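Local atomic coordinates of malyl-CoA lyase/beta-methylmalyl-CoA lyase (Methylobacterium extorquens, PDB entry 5UGR), a protein that belongs to the HpcH/HpaI aldolase/citrate lyase family, folds as a TIM barrel and binds a magnesium ion. Residues Q8-L13 against R157-S162; P97-I102 against K131-E136; Y186-D191 against H201-W206. All blocks are in the same frame, centred on the assembly; numbering follows the deposited sequence. Where two conformers were deposited one is given.

Contact 2 joins two adjacent strands of the eight-stranded parallel barrel, whereas contact 1 lays an N-terminal loop against strand 158-163; their centres are 11 Å apart. Contact 3 lies on a separate two-stranded hairpin, its centre 34 Å from contact 1 and 41 Å from contact 2. The neighbouring strands 134-139 and 158-163 tie the first two together: Ser162 OG probably hydrogen-bonds Glu136 OE2, and Arg157 NH1 does the same with Ile133 O. Along the chain, contact 2 is nested within the loop that contact 1 closes, and contact 3 follows both. The set thus illustrates a division of labour: two contacts serve one subunit's barrel, while the third meets two other subunits.

Contact 1: Q8-L13 against R157-S162; sequences QATPRL and RLEAMS
Leu158 opens the strand with its carbonyl turned to the N-terminal loop, where Ala9 CB rests 3.8 Å from Leu158 O. The same methyl leans on the next residue, 3.7 Å from Glu159 CA. Glu159 then carries most of the contact. With CG anti to the carbonyl carbon (chi1 -54°) and the rest of the chain extended, its carboxylate passes Thr10, whose CB lies 3.9 Å from Glu159 CD, and meets the edge of the Arg12 guanidinium, in its plane, the two side chains crossing at about a right angle. The guanidinium offers its side: Arg12 NE bonds Glu159 OE2 at 2.7 Å and Arg12 NH2 bonds Glu159 OE1 at 2.9 Å, the latter almost straight at 171°. Both oxygens use their syn lone pairs, and the two planes are only 5° apart, so this bidentate salt bridge fixes the rotation of both groups. Arg223 forms a second salt bridge to Glu159 OE2, and two arginines gathered round this buried carboxylate would be expected to keep it ionised. An N-terminal segment thus covers the start of a parallel strand at the end of the TIM barrel remote from the magnesium site.

Contact 2: P97-I102 against K131-E136; sequences PRLDMI and KKIGFE
Met101 pairs with Gly134, and Ile102 with Phe135, as two parallel strands in step, joined by a zigzag of backbone bonds. Gly134 N donates to Asp100 O at 3.0 Å, Ile102 N returns to Gly134 O at 2.9 Å, and Glu136 N reaches Ile102 O at 2.9 Å. Ahead of the ladder, a water bridges Asp100 O and Lys132 O, donating to both where the two segments diverge. There the side chain of Lys131 takes over. It leaves its backbone with CG anti to N, then bends at chi3 (-67°), and this turn delivers the ammonium among oxygens of the opposing loop. Lys131 NZ bonds Pro97 O at 2.9 Å and Asp100 OD1 at 2.8 Å, with a weak bond to Leu99 O besides. The carboxylate is met from above its plane, as it is again where Asp100 OD2 forms a salt bridge with Arg98 NH1 at 2.8 Å, in the guanidinium plane; Asp100 thus stands between two cations. That same oxygen also accepts from Met73 N of the adjacent strand 72-76. At the start of the ladder, Ile133 CG2 packs 4.1 Å from Ile102 CG1, and Ile133 CD1 touches Leu99 CD2. On the Met101 face, a bend at chi3 (71°) lays Met101 CE over the backbone where Gly134 has no side chain, 3.4 Å from Phe135 C. On the other face, Ile102 CB abuts the Phe135 ring. Helix 110-127 covers Ile102 and Phe135, completing the beta-alpha-beta unit, the repeating crossover of a TIM barrel.

Contact 3: Y186-D191 against H201-W206; sequences YSVLTD and HWQDPW
Tyr186 O and Gln203 N begin the pairing of a short antiparallel beta hairpin, bonded at 2.9 Å and nearly straight (168°). Ser187 and Trp202 then face each other as a non-hydrogen-bonded pair, and Val188 and His201 follow as a hydrogen-bonded one: Val188 N donates to His201 O at 2.9 Å, and His201 N to Val188 O. Beyond the last rung, the methyl of Thr190 lies against the His201 ring. At the opposite end, the Tyr186 ring lies beside the chain at Gln203 to Pro205, with Tyr186 CE2 3.5 Å from Asp204 O and Tyr186 CD2 3.9 Å from Pro205 CB.

Gln203 spans the strands, its CB against Tyr186 CE2 and its NE2 3.6 Å from Val188 CG2. A bend at chi2 (-62°) folds its amide back along its own strand until Gln203 NE2 donates to His201 O at 2.9 Å, a bond that holds the side chain in place. That approach is 64° out of the carbonyl plane, on the face opposite the one used by Val188 N, so one oxygen is held from both sides.

Outward again, the hairpin lies among subunits. His201 ND1 bonds Trp202 N of a second subunit, and Gln203 NE2 also reaches Trp202 O there. His201 ND1 and Gln203 NE2 of a third subunit bond Trp202 N and O here, and His201 meets His201 of each neighbouring subunit edge to face. This cyclic give-and-take is consistent with a threefold cluster.

The exit from the hairpin is shaped by an Asx turn: Asp204 OD1 accepts from Trp206 N at 3.0 Å, and Arg244 forms a salt bridge with Asp204 OD2. Trp206 is the N-cap of helix 207-220, and Pro205 CB sits 4.0 Å above the plane of the Trp206 ring, over its centre.

Contact 1: Q8-L13 against R157-S162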
loop_
_atom_site.group_PDB
_atom_site.type_symbol
_atom_site.label_atom_id
_atom_site.label_comp_id
_atom_site.label_asym_id
_atom_site.label_seq_id
_atom_site.Cartn_x
_atom_site.Cartn_y
_atom_site.Cartn_z
ATOM N N GLN A 8 -16.271 -10.082 15.159
ATOM C CA GLN A 8 -16.681 -9.058 16.062
ATOM C C GLN A 8 -15.742 -9.074 17.315
ATOM O O GLN A 8 -15.274 -10.098 17.797
ATOM C CB GLN A 8 -18.160 -9.162 16.502
ATOM C CG GLN A 8 -19.189 -8.927 15.369
ATOM C CD GLN A 8 -19.281 -7.503 14.838
ATOM O OE1 GLN A 8 -19.187 -7.281 13.654
ATOM N NE2 GLN A 8 -19.462 -6.546 15.724
ATOM N N ALA A 9 -15.487 -7.885 17.813
ATOM C CA ALA A 9 -14.828 -7.759 19.106
ATOM C C ALA A 9 -15.657 -8.358 20.221
ATOM O O ALA A 9 -16.876 -8.466 20.155
ATOM C CB ALA A 9 -14.515 -6.298 19.404
ATOM N N THR A 10 -14.981 -8.601 21.326
ATOM C CA THR A 10 -15.611 -9.008 22.569
ATOM C C THR A 10 -16.853 -8.197 22.843
ATOM O O THR A 10 -16.728 -6.961 22.904
ATOM C CB THR A 10 -14.576 -8.713 23.718
ATOM O OG1 THR A 10 -13.367 -9.490 23.478
ATOM C CG2 THR A 10 -15.126 -9.145 25.003
ATOM N N PRO A 11 -18.041 -8.823 23.035
ATOM C CA PRO A 11 -19.312 -8.055 23.030
ATOM C C PRO A 11 -19.794 -7.472 24.391
ATOM O O PRO A 11 -20.728 -8.014 24.986
ATOM C CB PRO A 11 -20.326 -9.073 22.485
ATOM C CG PRO A 11 -19.802 -10.404 22.930
ATOM C CD PRO A 11 -18.289 -10.274 23.036
ATOM N N ARG A 12 -19.274 -6.333 24.795
ATOM C CA ARG A 12 -19.598 -5.701 26.095
ATOM C C ARG A 12 -20.717 -4.716 25.927
ATOM O O ARG A 12 -20.854 -4.068 24.874
ATOM C CB ARG A 12 -18.405 -4.952 26.651
ATOM C CG ARG A 12 -17.108 -5.756 26.712
ATOM C CD ARG A 12 -15.982 -5.016 27.404
ATOM N NE ARG A 12 -14.683 -5.626 27.162
ATOM C CZ ARG A 12 -13.921 -6.241 28.061
ATOM N NH1 ARG A 12 -14.346 -6.522 29.316
ATOM N NH2 ARG A 12 -12.738 -6.626 27.688
ATOM N N LEU A 13 -21.463 -4.523 27.031
ATOM C CA LEU A 13 -22.469 -3.479 27.140
ATOM C C LEU A 13 -21.755 -2.159 27.404
ATOM O O LEU A 13 -20.892 -2.069 28.254
ATOM C CB LEU A 13 -23.445 -3.803 28.276
ATOM C CG LEU A 13 -24.548 -2.802 28.477
ATOM C CD1 LEU A 13 -25.540 -2.798 27.350
ATOM C CD2 LEU A 13 -25.316 -3.157 29.746
ATOM N N ARG A 157 -6.724 -6.936 20.210
ATOM C CA ARG A 157 -7.316 -6.397 21.427
ATOM C C ARG A 157 -8.308 -5.318 21.228
ATOM O O ARG A 157 -9.028 -4.972 22.159
ATOM C CB ARG A 157 -6.261 -5.877 22.396
ATOM C CG ARG A 157 -5.189 -6.856 22.833
ATOM C CD ARG A 157 -4.201 -6.192 23.776
ATOM N NE ARG A 157 -3.126 -7.057 24.168
ATOM C CZ ARG A 157 -3.117 -7.861 25.232
ATOM N NH1 ARG A 157 -4.135 -7.897 26.083
ATOM N NH2 ARG A 157 -2.042 -8.610 25.443
ATOM N N LEU A 158 -8.313 -4.691 20.037
ATOM C CA LEU A 158 -9.128 -3.519 19.842
ATOM C C LEU A 158 -10.605 -3.880 19.820
ATOM O O LEU A 158 -11.037 -4.789 19.099
ATOM C CB LEU A 158 -8.726 -2.798 18.539
ATOM C CG LEU A 158 -9.357 -1.431 18.293
ATOM C CD1 LEU A 158 -9.057 -0.476 19.427
ATOM C CD2 LEU A 158 -8.803 -0.856 16.974
ATOM N N GLU A 159 -11.370 -3.165 20.636
ATOM C CA GLU A 159 -12.801 -3.353 20.798
ATOM C C GLU A 159 -13.699 -2.184 20.449
ATOM O O GLU A 159 -14.885 -2.409 20.156
ATOM C CB GLU A 159 -13.168 -3.730 22.244
ATOM C CG GLU A 159 -12.433 -4.926 22.790
ATOM C CD GLU A 159 -12.880 -5.289 24.215
ATOM O OE1 GLU A 159 -12.075 -5.983 24.899
ATOM O OE2 GLU A 159 -14.003 -4.869 24.613
ATOM N N ALA A 160 -13.182 -0.958 20.461
ATOM C CA ALA A 160 -14.057 0.230 20.470
ATOM C C ALA A 160 -13.244 1.454 20.093
ATOM O O ALA A 160 -12.030 1.496 20.331
ATOM C CB ALA A 160 -14.640 0.418 21.860
ATOM N N MET A 161 -13.937 2.450 19.536
ATOM C CA MET A 161 -13.347 3.764 19.274
ATOM C C MET A 161 -14.284 4.814 19.857
ATOM O O MET A 161 -15.513 4.710 19.670
ATOM C CB MET A 161 -13.160 4.040 17.766
ATOM C CG MET A 161 -12.612 2.896 16.937
ATOM S SD MET A 161 -12.331 3.295 15.176
ATOM C CE MET A 161 -10.581 3.030 15.265
ATOM N N SER A 162 -13.679 5.805 20.544
ATOM C CA SER A 162 -14.432 6.949 21.015
ATOM C C SER A 162 -14.082 8.184 20.185
ATOM O O SER A 162 -12.903 8.413 19.927
ATOM C CB SER A 162 -14.121 7.269 22.472
ATOM O OG SER A 162 -14.747 6.363 23.391
#

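Contact 2: P97-I102 against K131-E136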
loop_
_atom_site.group_PDB
_atom_site.type_symbol
_atom_site.label_atom_id
_atom_site.label_comp_id
_atom_site.label_asym_id
_atom_site.label_seq_id
_atom_site.Cartn_x
_atom_site.Cartn_y
_atom_site.Cartn_z
ATOM N N PRO A 97 -4.951 -6.728 38.579
ATOM C CA PRO A 97 -5.732 -7.724 37.822
ATOM C C PRO A 97 -7.174 -7.257 37.479
ATOM O O PRO A 97 -7.737 -7.740 36.500
ATOM C CB PRO A 97 -5.804 -8.936 38.778
ATOM C CG PRO A 97 -4.728 -8.737 39.752
ATOM C CD PRO A 97 -4.349 -7.306 39.797
ATOM N N ARG A 98 -7.780 -6.398 38.292
ATOM C CA ARG A 98 -9.157 -5.921 38.049
ATOM C C ARG A 98 -9.312 -5.144 36.755
ATOM O O ARG A 98 -10.387 -5.063 36.202
ATOM C CB ARG A 98 -9.693 -5.129 39.245
ATOM C CG ARG A 98 -11.125 -4.605 39.128
ATOM C CD ARG A 98 -12.092 -5.747 38.994
ATOM N NE ARG A 98 -13.473 -5.369 38.799
ATOM C CZ ARG A 98 -13.974 -5.021 37.600
ATOM N NH1 ARG A 98 -13.167 -4.904 36.540
ATOM N NH2 ARG A 98 -15.273 -4.746 37.481
ATOM N N LEU A 99 -8.229 -4.526 36.292
ATOM C CA LEU A 99 -8.302 -3.751 35.053
ATOM C C LEU A 99 -8.782 -4.633 33.909
ATOM O O LEU A 99 -8.244 -5.716 33.669
ATOM C CB LEU A 99 -6.936 -3.150 34.750
ATOM C CG LEU A 99 -6.922 -2.155 33.605
ATOM C CD1 LEU A 99 -7.729 -0.904 33.876
ATOM C CD2 LEU A 99 -5.478 -1.838 33.205
ATOM N N ASP A 100 -9.754 -4.084 33.150
ATOM C CA ASP A 100 -10.271 -4.756 31.982
ATOM C C ASP A 100 -9.703 -4.233 30.636
ATOM O O ASP A 100 -9.505 -5.029 29.692
ATOM C CB ASP A 100 -11.791 -4.651 31.920
ATOM C CG ASP A 100 -12.484 -5.318 33.121
ATOM O OD1 ASP A 100 -12.170 -6.520 33.376
ATOM O OD2 ASP A 100 -13.315 -4.621 33.747
ATOM N N MET A 101 -9.488 -2.911 30.566
ATOM C CA MET A 101 -9.167 -2.297 29.287
ATOM C C MET A 101 -8.263 -1.098 29.463
ATOM O O MET A 101 -8.195 -0.506 30.544
ATOM C CB MET A 101 -10.447 -1.837 28.575
ATOM C CG MET A 101 -11.392 -2.999 28.153
ATOM S SD MET A 101 -12.779 -2.438 27.137
ATOM C CE MET A 101 -11.871 -2.053 25.629
ATOM N N ILE A 102 -7.596 -0.750 28.364
ATOM C CA ILE A 102 -6.818 0.495 28.280
ATOM C C ILE A 102 -7.389 1.364 27.150
ATOM O O ILE A 102 -7.662 0.831 26.050
ATOM C CB ILE A 102 -5.328 0.185 28.008
ATOM C CG1 ILE A 102 -4.694 -0.471 29.246
ATOM C CG2 ILE A 102 -4.565 1.443 27.615
ATOM C CD1 ILE A 102 -3.304 -1.032 29.046
ATOM N N LYS A 131 -7.003 -13.274 32.262
ATOM C CA LYS A 131 -7.757 -12.245 31.544
ATOM C C LYS A 131 -6.798 -11.567 30.556
ATOM O O LYS A 131 -5.647 -11.315 30.904
ATOM C CB LYS A 131 -8.325 -11.205 32.521
ATOM C CG LYS A 131 -9.137 -10.064 31.857
ATOM C CD LYS A 131 -9.133 -8.773 32.699
ATOM C CE LYS A 131 -9.859 -8.967 33.965
ATOM N NZ LYS A 131 -10.126 -7.776 34.778
ATOM N N LYS A 132 -7.281 -11.256 29.361
ATOM C CA LYS A 132 -6.530 -10.415 28.406
ATOM C C LYS A 132 -7.192 -9.038 28.357
ATOM O O LYS A 132 -8.405 -8.906 28.099
ATOM C CB LYS A 132 -6.492 -11.072 27.009
ATOM C CG LYS A 132 -5.622 -12.388 26.866
ATOM C CD LYS A 132 -5.238 -12.710 25.394
ATOM C CE LYS A 132 -3.733 -13.019 25.070
ATOM N NZ LYS A 132 -2.764 -11.932 24.472
ATOM N N ILE A 133 -6.388 -8.008 28.530
ATOM C CA ILE A 133 -6.888 -6.616 28.452
ATOM C C ILE A 133 -7.342 -6.296 27.020
ATOM O O ILE A 133 -6.701 -6.696 26.037
ATOM C CB ILE A 133 -5.772 -5.656 28.912
ATOM C CG1 ILE A 133 -5.710 -5.643 30.446
ATOM C CG2 ILE A 133 -5.882 -4.246 28.314
ATOM C CD1 ILE A 133 -4.420 -5.018 30.968
ATOM N N GLY A 134 -8.439 -5.550 26.913
ATOM C CA GLY A 134 -8.895 -5.020 25.626
ATOM C C GLY A 134 -8.491 -3.569 25.485
ATOM O O GLY A 134 -8.258 -2.893 26.469
ATOM N N PHE A 135 -8.554 -3.075 24.256
ATOM C CA PHE A 135 -8.240 -1.693 23.958
ATOM C C PHE A 135 -9.467 -0.916 23.445
ATOM O O PHE A 135 -10.293 -1.419 22.618
ATOM C CB PHE A 135 -7.146 -1.548 22.914
ATOM C CG PHE A 135 -5.768 -2.031 23.312
ATOM C CD1 PHE A 135 -5.359 -2.155 24.640
ATOM C CD2 PHE A 135 -4.821 -2.239 22.345
ATOM C CE1 PHE A 135 -4.065 -2.508 24.954
ATOM C CE2 PHE A 135 -3.512 -2.578 22.671
ATOM C CZ PHE A 135 -3.138 -2.729 24.002
ATOM N N GLU A 136 -9.526 0.339 23.843
ATOM C CA GLU A 136 -10.380 1.342 23.211
ATOM C C GLU A 136 -9.402 2.425 22.724
ATOM O O GLU A 136 -8.420 2.739 23.381
ATOM C CB GLU A 136 -11.372 1.955 24.206
ATOM C CG GLU A 136 -12.288 3.035 23.643
ATOM C CD GLU A 136 -13.281 3.527 24.744
ATOM O OE1 GLU A 136 -13.946 2.633 25.355
ATOM O OE2 GLU A 136 -13.326 4.783 24.981
HETATM O O HOH W 1 -10.443 -7.621 29.459
#

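Contact 3: Y186-D191 against H201-W206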
loop_
_atom_site.group_PDB
_atom_site.type_symbol
_atom_site.label_atom_id
_atom_site.label_comp_id
_atom_site.label_asym_id
_atom_site.label_seq_id
_atom_site.Cartn_x
_atom_site.Cartn_y
_atom_site.Cartn_z
ATOM N N TYR A 186 -22.660 27.168 11.701
ATOM C CA TYR A 186 -22.542 25.956 10.868
ATOM C C TYR A 186 -23.981 25.650 10.413
ATOM O O TYR A 186 -24.729 24.836 10.998
ATOM C CB TYR A 186 -21.883 24.790 11.598
ATOM C CG TYR A 186 -21.426 23.746 10.608
ATOM C CD1 TYR A 186 -20.472 24.034 9.667
ATOM C CD2 TYR A 186 -22.010 22.483 10.542
ATOM C CE1 TYR A 186 -20.092 23.152 8.680
ATOM C CE2 TYR A 186 -21.650 21.588 9.561
ATOM C CZ TYR A 186 -20.675 21.904 8.627
ATOM O OH TYR A 186 -20.273 21.014 7.658
ATOM N N SER A 187 -24.370 26.387 9.353
ATOM C CA SER A 187 -25.753 26.505 8.919
ATOM C C SER A 187 -25.750 26.927 7.481
ATOM O O SER A 187 -24.767 27.483 6.981
ATOM C CB SER A 187 -26.497 27.535 9.805
ATOM O OG SER A 187 -25.944 28.835 9.723
ATOM N N VAL A 188 -26.880 26.629 6.832
ATOM C CA VAL A 188 -27.111 27.127 5.489
ATOM C C VAL A 188 -28.196 28.185 5.469
ATOM O O VAL A 188 -29.167 28.134 6.226
ATOM C CB VAL A 188 -27.394 26.039 4.444
ATOM C CG1 VAL A 188 -26.226 25.045 4.352
ATOM C CG2 VAL A 188 -28.730 25.361 4.705
ATOM N N LEU A 189 -27.966 29.167 4.599
ATOM C CA LEU A 189 -28.930 30.286 4.367
ATOM C C LEU A 189 -29.648 29.954 3.080
ATOM O O LEU A 189 -28.997 29.828 2.039
ATOM C CB LEU A 189 -28.203 31.597 4.236
ATOM C CG LEU A 189 -29.066 32.862 4.030
ATOM C CD1 LEU A 189 -29.974 33.089 5.200
ATOM C CD2 LEU A 189 -28.177 34.084 3.729
ATOM N N THR A 190 -30.939 29.705 3.142
ATOM C CA THR A 190 -31.656 29.291 1.970
ATOM C C THR A 190 -31.758 30.417 0.928
ATOM O O THR A 190 -31.654 31.587 1.224
ATOM C CB THR A 190 -33.046 28.740 2.321
ATOM O OG1 THR A 190 -33.931 29.788 2.751
ATOM C CG2 THR A 190 -32.929 27.611 3.380
ATOM N N ASP A 191 -31.942 29.999 -0.337
ATOM C CA ASP A 191 -32.235 30.929 -1.386
ATOM C C ASP A 191 -33.613 31.558 -1.151
ATOM O O ASP A 191 -34.507 30.908 -0.628
ATOM C CB ASP A 191 -32.217 30.191 -2.738
ATOM C CG ASP A 191 -30.851 29.578 -3.080
ATOM O OD1 ASP A 191 -29.797 30.198 -2.808
ATOM O OD2 ASP A 191 -30.830 28.474 -3.652
ATOM N N HIS A 201 -30.927 27.118 8.279
ATOM C CA HIS A 201 -31.061 25.718 8.688
ATOM C C HIS A 201 -29.724 25.188 9.202
ATOM O O HIS A 201 -28.710 25.180 8.493
ATOM C CB HIS A 201 -31.604 24.859 7.567
ATOM C CG HIS A 201 -33.024 25.203 7.225
ATOM N ND1 HIS A 201 -33.628 24.774 6.079
ATOM C CD2 HIS A 201 -33.974 25.879 7.916
ATOM C CE1 HIS A 201 -34.870 25.208 6.041
ATOM N NE2 HIS A 201 -35.109 25.873 7.149
ATOM N N TRP A 202 -29.714 24.820 10.471
ATOM C CA TRP A 202 -28.481 24.413 11.121
ATOM C C TRP A 202 -28.053 23.038 10.661
ATOM O O TRP A 202 -28.897 22.172 10.371
ATOM C CB TRP A 202 -28.586 24.481 12.642
ATOM C CG TRP A 202 -28.807 25.847 13.231
ATOM C CD1 TRP A 202 -29.601 26.848 12.752
ATOM C CD2 TRP A 202 -28.314 26.295 14.493
ATOM N NE1 TRP A 202 -29.638 27.889 13.650
ATOM C CE2 TRP A 202 -28.860 27.576 14.735
ATOM C CE3 TRP A 202 -27.480 25.732 15.450
ATOM C CZ2 TRP A 202 -28.556 28.304 15.886
ATOM C CZ3 TRP A 202 -27.193 26.463 16.600
ATOM C CH2 TRP A 202 -27.724 27.724 16.798
ATOM N N GLN A 203 -26.751 22.867 10.530
ATOM C CA GLN A 203 -26.148 21.608 10.120
ATOM C C GLN A 203 -25.377 20.996 11.272
ATOM O O GLN A 203 -25.221 21.612 12.334
ATOM C CB GLN A 203 -25.220 21.817 8.903
ATOM C CG GLN A 203 -25.858 22.567 7.758
ATOM C CD GLN A 203 -27.012 21.915 7.153
ATOM O OE1 GLN A 203 -26.953 20.756 6.737
ATOM N NE2 GLN A 203 -28.179 22.706 7.099
ATOM N N ASP A 204 -24.865 19.784 11.052
ATOM C CA ASP A 204 -24.196 19.023 12.119
ATOM C C ASP A 204 -22.693 19.116 11.906
ATOM O O ASP A 204 -22.158 18.451 11.031
ATOM C CB ASP A 204 -24.675 17.579 12.070
ATOM C CG ASP A 204 -24.075 16.693 13.137
ATOM O OD1 ASP A 204 -23.154 17.116 13.847
ATOM O OD2 ASP A 204 -24.551 15.537 13.226
ATOM N N PRO A 205 -21.972 19.856 12.780
ATOM C CA PRO A 205 -20.532 20.035 12.576
ATOM C C PRO A 205 -19.722 18.762 12.735
ATOM O O PRO A 205 -18.568 18.716 12.307
ATOM C CB PRO A 205 -20.124 21.038 13.648
ATOM C CG PRO A 205 -21.232 21.088 14.571
ATOM C CD PRO A 205 -22.465 20.526 13.978
ATOM N N TRP A 206 -20.308 17.748 13.365
ATOM C CA TRP A 206 -19.610 16.496 13.636
ATOM C C TRP A 206 -20.080 15.341 12.758
ATOM O O TRP A 206 -19.630 14.207 12.958
ATOM C CB TRP A 206 -19.687 16.130 15.136
ATOM C CG TRP A 206 -19.568 17.311 16.045
ATOM C CD1 TRP A 206 -20.548 17.810 16.873
ATOM C CD2 TRP A 206 -18.468 18.240 16.109
ATOM N NE1 TRP A 206 -20.087 18.941 17.486
ATOM C CE2 TRP A 206 -18.822 19.236 17.033
ATOM C CE3 TRP A 206 -17.201 18.276 15.540
ATOM C CZ2 TRP A 206 -17.975 20.316 17.318
ATOM C CZ3 TRP A 206 -16.383 19.364 15.827
ATOM C CH2 TRP A 206 -16.782 20.351 16.696
#